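Local structure of alpha-galactosidase (Lactobacillus brevis, 3MI6) at residues A246-N251 with L298-A303; F232-R237 with T563-P568. The protein probably hydrolyses terminal, non-reducing alpha-D-galactose residues from alpha-D-galactosides such as galactose oligosaccharides, galactomannans and galactolipids. All blocks are in the same frame, centred on the assembly; numbering follows the deposited sequence.

Overall arrangement
Following the chain, strand 233-236 comes first and strand 247-252 next, its antiparallel neighbour in the large sheet. Contact 1 closes its loop when residues 298-303, the end of strand 290-301, pair with 246-251 on the edge away from strand 233-236, after 46 residues without a helix. Contact 2 closes much later: 325 residues after segment 232-237, past six of the eight barrel strands, residues 563-568 return to it. Contact 1 is therefore nested inside contact 2, and their centres lie about 9 Å apart. One knits the N-terminal beta sheet together; the other joins that sheet to helix 553-566, which follows barrel strand 544-546 and precedes 572-576 in the chain.

Contact 1 (A246-N251 with L298-A303); sequences AVFGFN and LSYTSA
Phe-248 and Tyr-300 face each other across two neighbouring antiparallel strands, central members of the large beta sheet of the N-terminal domain. Their rings share one side of the sheet with Phe-250 and Leu-298. Tyr-300 CD2 lies over one face of the Phe-248 ring, near its rim, 3.4 Å from CE2, and the planes meet obliquely, at 58°. With CG anti to the backbone N (chi1 169°), the tyrosine ring runs along its own strand toward Ser-302; the small methyl of Ala-246 packs against its phenol end, CB 3.9 Å from Tyr-300 CE2. Further along, Phe-250 CD2 meets Leu-298 CD1 at 3.8 Å, a methyl of the leucine against a ring carbon, the two side chains slanting across each other. Replacing Phe-248 by alanine would remove the ring under Tyr-300 CD2, which is likely to open a gap there and leave the tyrosine ring less firmly held.

Val-247 and Thr-301 point to the other side, with Val-247 CG1 and Thr-301 CG2 side by side at 3.7 Å. Both are beta-branched, a shape well suited to extended backbone. Their main chains form a hydrogen-bonded pair, as do those of Gly-249 and Ser-299, where Gly-249 N donates to Ser-299 O at 2.8 Å (159° at the hydrogen) and the return bond is weak.

Farther out, Leu-184 and Leu-186 of strand 174-186 cover Phe-250 and Phe-248, as expected for a sandwich of two sheets, while helix 305-319 lies against the opposite side and its Gln-311 hydrogen-bonds to Ser-299 OG. Where the strand ends, Thr-301 OG1 accepts from Ala-303 N at 3.0 Å in an ST turn. The tyrosine hydroxyl is held there too: Tyr-300 OH and Ser-302 OG share a hydrogen bond of 2.7 Å.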
# COMPACT_ATOMS: atom_id res chain seq x y z
N ALA D 246 -12.25 15.97 1.04
CA ALA D 246 -13.10 15.98 2.24
C ALA D 246 -12.38 15.54 3.49
O ALA D 246 -11.63 14.58 3.47
CB ALA D 246 -14.30 15.10 2.03
N VAL D 247 -12.68 16.20 4.60
CA VAL D 247 -12.00 15.95 5.87
C VAL D 247 -12.71 16.62 7.04
O VAL D 247 -13.10 17.79 6.96
CB VAL D 247 -10.56 16.46 5.86
CG1 VAL D 247 -10.47 17.88 5.28
CG2 VAL D 247 -10.02 16.43 7.28
N PHE D 248 -12.88 15.87 8.12
CA PHE D 248 -13.39 16.42 9.37
C PHE D 248 -12.24 16.71 10.32
O PHE D 248 -11.23 16.03 10.31
CB PHE D 248 -14.33 15.43 10.01
CG PHE D 248 -15.58 15.22 9.24
CD1 PHE D 248 -15.68 14.20 8.32
CD2 PHE D 248 -16.67 16.07 9.42
CE1 PHE D 248 -16.86 14.00 7.61
CE2 PHE D 248 -17.83 15.89 8.71
CZ PHE D 248 -17.93 14.85 7.80
N GLY D 249 -12.42 17.74 11.13
CA GLY D 249 -11.43 18.11 12.12
C GLY D 249 -12.08 18.20 13.48
O GLY D 249 -13.16 18.75 13.61
N PHE D 250 -11.42 17.67 14.49
CA PHE D 250 -11.98 17.69 15.83
C PHE D 250 -10.94 18.23 16.79
O PHE D 250 -9.83 17.71 16.85
CB PHE D 250 -12.36 16.27 16.27
CG PHE D 250 -13.28 15.57 15.33
CD1 PHE D 250 -12.81 15.03 14.14
CD2 PHE D 250 -14.61 15.44 15.62
CE1 PHE D 250 -13.65 14.39 13.28
CE2 PHE D 250 -15.47 14.79 14.74
CZ PHE D 250 -14.98 14.26 13.57
N ASN D 251 -11.29 19.26 17.54
CA ASN D 251 -10.42 19.67 18.64
C ASN D 251 -11.19 19.90 19.96
O ASN D 251 -12.40 19.67 20.05
CB ASN D 251 -9.54 20.85 18.23
CG ASN D 251 -8.22 20.90 19.01
OD1 ASN D 251 -8.09 20.28 20.07
ND2 ASN D 251 -7.24 21.64 18.49
N LEU D 298 -15.69 21.37 16.13
CA LEU D 298 -15.92 20.52 14.96
C LEU D 298 -15.86 21.33 13.66
O LEU D 298 -16.17 22.53 13.63
CB LEU D 298 -17.27 19.83 15.05
CG LEU D 298 -17.28 18.37 15.50
CD1 LEU D 298 -16.76 18.28 16.93
CD2 LEU D 298 -18.68 17.78 15.42
N SER D 299 -15.46 20.67 12.58
CA SER D 299 -15.25 21.36 11.31
C SER D 299 -15.14 20.39 10.13
O SER D 299 -14.68 19.24 10.28
CB SER D 299 -14.01 22.24 11.38
OG SER D 299 -14.08 23.26 10.41
N TYR D 300 -15.56 20.86 8.97
CA TYR D 300 -15.48 20.07 7.76
C TYR D 300 -15.12 20.99 6.61
O TYR D 300 -15.34 22.19 6.66
CB TYR D 300 -16.79 19.37 7.47
CG TYR D 300 -16.84 18.76 6.07
CD1 TYR D 300 -17.13 19.54 4.96
CD2 TYR D 300 -16.59 17.40 5.87
CE1 TYR D 300 -17.16 19.01 3.69
CE2 TYR D 300 -16.63 16.85 4.60
CZ TYR D 300 -16.91 17.66 3.51
OH TYR D 300 -16.95 17.13 2.23
N THR D 301 -14.55 20.40 5.56
CA THR D 301 -14.33 21.08 4.30
C THR D 301 -14.15 20.05 3.20
O THR D 301 -13.87 18.89 3.48
CB THR D 301 -13.09 22.00 4.34
OG1 THR D 301 -12.97 22.65 3.09
CG2 THR D 301 -11.85 21.20 4.57
N SER D 302 -14.33 20.46 1.96
CA SER D 302 -14.12 19.57 0.83
C SER D 302 -12.90 20.05 0.08
O SER D 302 -12.49 19.47 -0.94
CB SER D 302 -15.33 19.61 -0.11
OG SER D 302 -16.50 19.19 0.57
N ALA D 303 -12.32 21.13 0.58
CA ALA D 303 -11.25 21.80 -0.09
C ALA D 303 -9.86 21.43 0.46
O ALA D 303 -8.86 22.13 0.21
CB ALA D 303 -11.48 23.28 -0.07

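Contact 2 (F232-R237 with T563-P568); sequences FMMLAR and TSYGYP
Phe-232 and Gly-566 bring the two backbones nearest, CA to CA 6.1 Å, where the C-terminal part of helix 553-566 comes up to segment 232-237. Phe-232 CG is anti to the backbone N (chi1 173°), which sends the ring out to the helix. There Gly-566 CA sits over one face, 3.9 Å from the centroid of the Phe-232 ring and 20° off its normal, a CH-pi contact. Glycine suits the place because, lacking a side chain, it lets the aromatic face lie directly on the main chain. Phe-232 CE2 also comes to Tyr-565 CB, 3.9 Å away. Selenomethionine Met-234, whose flexible chain bends at its last torsion, crosses the Tyr-565 side chain at about a right angle and touches it with the terminal methyl, CE to CD2 3.7 Å. Tyr-567 brings its hydroxyl end beside Phe-232 CB, and this OH is hydrogen-bonded to Asn-230. Thr-563 O accepts from both Gly-566 N and Tyr-567 N, at 2.9 and 2.7 Å.

The contact thus seats a helix of the TIM-barrel domain against the N-terminal sheet. Helix 305-319 packs alongside through Met-312 on Phe-232 and Leu-308 on Met-234, while Phe-196 of neighbouring strand 192-197 meets the Tyr-565 ring.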
# COMPACT_ATOMS: atom_id res chain seq x y z
N PHE D 232 -6.17 17.17 19.04
CA PHE D 232 -6.63 17.40 17.66
C PHE D 232 -6.47 16.21 16.71
O PHE D 232 -5.41 15.59 16.64
CB PHE D 232 -5.92 18.60 17.05
CG PHE D 232 -6.22 18.78 15.61
CD1 PHE D 232 -7.48 19.21 15.22
CD2 PHE D 232 -5.28 18.48 14.65
CE1 PHE D 232 -7.79 19.36 13.87
CE2 PHE D 232 -5.57 18.64 13.29
CZ PHE D 232 -6.83 19.08 12.90
N MSE D 233 -7.50 15.92 15.94
CA MSE D 233 -7.43 14.79 15.01
C MSE D 233 -8.26 15.09 13.79
O MSE D 233 -9.05 16.03 13.80
CB MSE D 233 -7.97 13.54 15.68
CG MSE D 233 -9.43 13.65 16.06
SE MSE D 233 -10.19 11.99 16.73
CE MSE D 233 -10.83 11.23 15.07
N MSE D 234 -8.09 14.27 12.74
CA MSE D 234 -8.86 14.45 11.52
C MSE D 234 -9.39 13.13 11.02
O MSE D 234 -8.81 12.07 11.29
CB MSE D 234 -8.01 15.10 10.44
CG MSE D 234 -7.51 16.46 10.84
SE MSE D 234 -6.50 17.41 9.47
CE MSE D 234 -4.98 16.20 9.37
N LEU D 235 -10.54 13.18 10.33
CA LEU D 235 -11.00 12.05 9.53
C LEU D 235 -10.94 12.47 8.08
O LEU D 235 -11.76 13.29 7.64
CB LEU D 235 -12.43 11.67 9.86
CG LEU D 235 -12.80 10.80 11.05
CD1 LEU D 235 -14.19 10.24 10.81
CD2 LEU D 235 -11.81 9.67 11.23
N ALA D 236 -9.98 11.94 7.33
CA ALA D 236 -9.88 12.30 5.92
C ALA D 236 -10.43 11.18 5.05
O ALA D 236 -10.32 10.00 5.39
CB ALA D 236 -8.45 12.61 5.55
N ARG D 237 -11.05 11.55 3.93
CA ARG D 237 -11.33 10.58 2.90
C ARG D 237 -9.95 10.12 2.42
O ARG D 237 -8.97 10.86 2.60
CB ARG D 237 -12.13 11.22 1.79
CG ARG D 237 -13.58 11.50 2.16
CD ARG D 237 -14.34 10.21 2.43
NE ARG D 237 -15.79 10.40 2.43
CZ ARG D 237 -16.66 9.49 2.84
NH1 ARG D 237 -16.24 8.32 3.30
NH2 ARG D 237 -17.96 9.76 2.81
N THR D 563 2.32 20.41 14.06
CA THR D 563 1.52 21.30 14.89
C THR D 563 0.57 22.16 14.04
O THR D 563 -0.59 22.38 14.43
CB THR D 563 2.42 22.16 15.81
OG1 THR D 563 3.19 21.29 16.65
CG2 THR D 563 1.57 23.07 16.69
N SER D 564 1.02 22.61 12.87
CA SER D 564 0.22 23.50 12.01
C SER D 564 -1.13 22.93 11.55
O SER D 564 -2.05 23.70 11.25
CB SER D 564 1.02 23.96 10.80
OG SER D 564 1.35 22.87 9.96
N TYR D 565 -1.26 21.61 11.50
CA TYR D 565 -2.55 21.01 11.16
C TYR D 565 -3.60 21.46 12.17
O TYR D 565 -4.77 21.67 11.84
CB TYR D 565 -2.44 19.48 11.12
CG TYR D 565 -1.76 18.98 9.86
CD1 TYR D 565 -0.39 18.71 9.84
CD2 TYR D 565 -2.48 18.77 8.68
CE1 TYR D 565 0.25 18.25 8.66
CE2 TYR D 565 -1.86 18.31 7.50
CZ TYR D 565 -0.49 18.06 7.49
OH TYR D 565 0.13 17.61 6.34
N GLY D 566 -3.17 21.63 13.42
CA GLY D 566 -4.09 21.94 14.48
C GLY D 566 -3.93 23.35 14.99
O GLY D 566 -4.85 23.90 15.60
N TYR D 567 -2.78 23.95 14.74
CA TYR D 567 -2.48 25.24 15.36
C TYR D 567 -1.67 26.18 14.46
O TYR D 567 -0.62 25.81 13.94
CB TYR D 567 -1.81 25.00 16.73
CG TYR D 567 -2.49 23.93 17.58
CD1 TYR D 567 -3.41 24.27 18.55
CD2 TYR D 567 -2.20 22.59 17.41
CE1 TYR D 567 -4.02 23.30 19.32
CE2 TYR D 567 -2.80 21.62 18.16
CZ TYR D 567 -3.71 21.97 19.12
OH TYR D 567 -4.32 20.98 19.88
N PRO D 568 -2.15 27.41 14.29
CA PRO D 568 -1.51 28.45 13.48
C PRO D 568 -0.18 28.87 14.09
O PRO D 568 -0.02 28.77 15.29
CB PRO D 568 -2.47 29.63 13.57
CG PRO D 568 -3.72 29.10 14.28
CD PRO D 568 -3.32 27.92 15.04